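Local coordinates for protein beta-glucuronidase (Dictyoglomus thermophilum, PDB 6XXW) that probably hydrolyses beta-D-glucuronides, releasing glucuronic acid from its conjugates, at residues 32-37 with 185-190. Sequence-based numbering, arbitrary orientation.
Sequences VKDLSG and PVVIYT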
loop_
_atom_site.group_PDB
_atom_site.type_symbol
_atom_site.label_atom_id
_atom_site.label_comp_id
_atom_site.label_asym_id
_atom_site.label_seq_id
_atom_site.Cartn_x
_atom_site.Cartn_y
_atom_site.Cartn_z
ATOM N N VAL A 32 4.701 -41.737 -19.749
ATOM C CA VAL A 32 4.182 -40.383 -19.864
ATOM C C VAL A 32 5.361 -39.449 -20.096
ATOM O O VAL A 32 6.352 -39.508 -19.362
ATOM C CB VAL A 32 3.390 -39.954 -18.610
ATOM C CG1 VAL A 32 2.936 -38.505 -18.750
ATOM C CG2 VAL A 32 2.196 -40.880 -18.376
ATOM N N LYS A 33 5.256 -38.600 -21.118
ATOM C CA LYS A 33 6.264 -37.596 -21.451
ATOM C C LYS A 33 5.601 -36.226 -21.395
ATOM O O LYS A 33 4.678 -35.953 -22.166
ATOM C CB LYS A 33 6.847 -37.853 -22.848
ATOM C CG LYS A 33 7.914 -36.855 -23.294
ATOM C CD LYS A 33 9.048 -36.781 -22.274
ATOM C CE LYS A 33 10.253 -36.029 -22.823
ATOM N NZ LYS A 33 10.922 -35.252 -21.755
ATOM N N ASP A 34 6.064 -35.371 -20.492
ATOM C CA ASP A 34 5.467 -34.051 -20.306
ATOM C C ASP A 34 6.150 -33.059 -21.243
ATOM O O ASP A 34 7.373 -32.899 -21.192
ATOM C CB ASP A 34 5.602 -33.638 -18.839
ATOM C CG ASP A 34 5.089 -32.234 -18.561
ATOM O OD1 ASP A 34 4.280 -31.711 -19.349
ATOM O OD2 ASP A 34 5.507 -31.655 -17.536
ATOM N N LEU A 35 5.369 -32.412 -22.112
ATOM C CA LEU A 35 5.915 -31.445 -23.062
ATOM C C LEU A 35 5.885 -30.016 -22.534
ATOM O O LEU A 35 6.245 -29.092 -23.269
ATOM C CB LEU A 35 5.162 -31.516 -24.394
ATOM C CG LEU A 35 5.253 -32.816 -25.196
ATOM C CD1 LEU A 35 4.708 -32.600 -26.603
ATOM C CD2 LEU A 35 6.681 -33.320 -25.246
ATOM N N SER A 36 5.465 -29.820 -21.288
ATOM C CA SER A 36 5.527 -28.504 -20.672
ATOM C C SER A 36 6.960 -28.002 -20.658
ATOM O O SER A 36 7.916 -28.784 -20.657
ATOM C CB SER A 36 4.980 -28.554 -19.246
ATOM O OG SER A 36 3.730 -29.202 -19.224
ATOM N N GLY A 37 7.107 -26.684 -20.658
ATOM C CA GLY A 37 8.418 -26.068 -20.675
ATOM C C GLY A 37 8.381 -24.832 -21.542
ATOM O O GLY A 37 7.350 -24.156 -21.589
ATOM N N PRO A 185 -1.159 -28.785 -18.783
ATOM C CA PRO A 185 -0.017 -29.431 -19.446
ATOM C C PRO A 185 -0.382 -30.148 -20.739
ATOM O O PRO A 185 -1.458 -30.730 -20.876
ATOM C CB PRO A 185 0.484 -30.418 -18.384
ATOM C CG PRO A 185 0.157 -29.731 -17.085
ATOM C CD PRO A 185 -1.196 -29.109 -17.341
ATOM N N VAL A 186 0.535 -30.070 -21.692
ATOM C CA VAL A 186 0.515 -30.885 -22.899
ATOM C C VAL A 186 1.391 -32.097 -22.635
ATOM O O VAL A 186 2.552 -31.950 -22.236
ATOM C CB VAL A 186 1.043 -30.097 -24.104
ATOM C CG1 VAL A 186 0.997 -30.968 -25.358
ATOM C CG2 VAL A 186 0.252 -28.785 -24.301
ATOM N N VAL A 187 0.850 -33.300 -22.831
ATOM C CA VAL A 187 1.644 -34.499 -22.586
ATOM C C VAL A 187 1.393 -35.514 -23.691
ATOM O O VAL A 187 0.362 -35.500 -24.367
ATOM C CB VAL A 187 1.360 -35.136 -21.200
ATOM C CG1 VAL A 187 1.412 -34.080 -20.077
ATOM C CG2 VAL A 187 0.021 -35.837 -21.212
ATOM N N ILE A 188 2.367 -36.397 -23.870
ATOM C CA ILE A 188 2.249 -37.550 -24.753
ATOM C C ILE A 188 2.384 -38.796 -23.892
ATOM O O ILE A 188 3.265 -38.870 -23.032
ATOM C CB ILE A 188 3.309 -37.523 -25.867
ATOM C CG1 ILE A 188 3.136 -36.265 -26.711
ATOM C CG2 ILE A 188 3.150 -38.730 -26.778
ATOM C CD1 ILE A 188 4.021 -36.226 -27.919
ATOM N N TYR A 189 1.494 -39.756 -24.086
ATOM C CA TYR A 189 1.556 -40.958 -23.274
ATOM C C TYR A 189 1.272 -42.165 -24.149
ATOM O O TYR A 189 0.649 -42.048 -25.208
ATOM C CB TYR A 189 0.601 -40.874 -22.064
ATOM C CG TYR A 189 -0.880 -40.854 -22.361
ATOM C CD1 TYR A 189 -1.547 -39.656 -22.632
ATOM C CD2 TYR A 189 -1.627 -42.024 -22.321
ATOM C CE1 TYR A 189 -2.920 -39.632 -22.878
ATOM C CE2 TYR A 189 -2.997 -42.013 -22.574
ATOM C CZ TYR A 189 -3.636 -40.821 -22.854
ATOM O OH TYR A 189 -4.986 -40.829 -23.097
ATOM N N THR A 190 1.786 -43.317 -23.720
ATOM C CA THR A 190 1.604 -44.578 -24.423
ATOM C C THR A 190 0.652 -45.487 -23.661
ATOM O O THR A 190 0.544 -45.414 -22.434
ATOM C CB THR A 190 2.935 -45.322 -24.602
ATOM O OG1 THR A 190 3.488 -45.619 -23.308
ATOM C CG2 THR A 190 3.920 -44.485 -25.389
#
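Leu-35 still bonds to Val-186 just where the chain leaves the regular strand 32-34, and the turn that follows is held by one carboxylate oxygen. The N-H of Leu-35 reaches Val-186 O at 2.9 Å, but less straight (150° at the hydrogen) than the two bonds of the Lys-33 and Ile-188 pair, where Lys-33 N meets Ile-188 O at 2.8 Å and Ile-188 N returns a bond to Lys-33 O. The side chain of Asp-34, CG anti to the backbone N (chi1 176°), carries OD1 over the bend. There it accepts from Ser-36 N, which approaches from above the carboxylate plane, making an Asx turn, and from Ser-36 OG at 2.6 Å through the syn lone pair. Both bonds grip the same oxygen and tie Ser-36 to Asp-34; Ser-36 OG also lies 3.6 Å from Pro-185 CB, a van der Waals contact.

The segment axes run antiparallel at 162° within the N-terminal domain, the sugar-binding domain of family 2, with strand 185-191 lying between strands 32-43 and 90-99 of its antiparallel sheet. Val-32 and Tyr-189 share one face as a non-hydrogen-bonded pair, with Val-32 CG2 4.0 Å from Tyr-189 CB; the phenol continues away, its ring meeting Phe-92 and its OH bonding to Glu-122. On that same face Val-187 CG1 lies 3.8 Å from Asp-34 OD1. On the other face, which Ile-188 and Lys-33 share, Ile-188 is buried: its CD1 meets CD1 of Leu-35, also buried, at 3.9 Å, and Phe-80 of strand 73-81 packs on both residues. The chain of Lys-33 bends at chi2 and leads away from strand 185-190; NZ bonds to Val-32 O of the second subunit, whose Lys-33 returns the same bond.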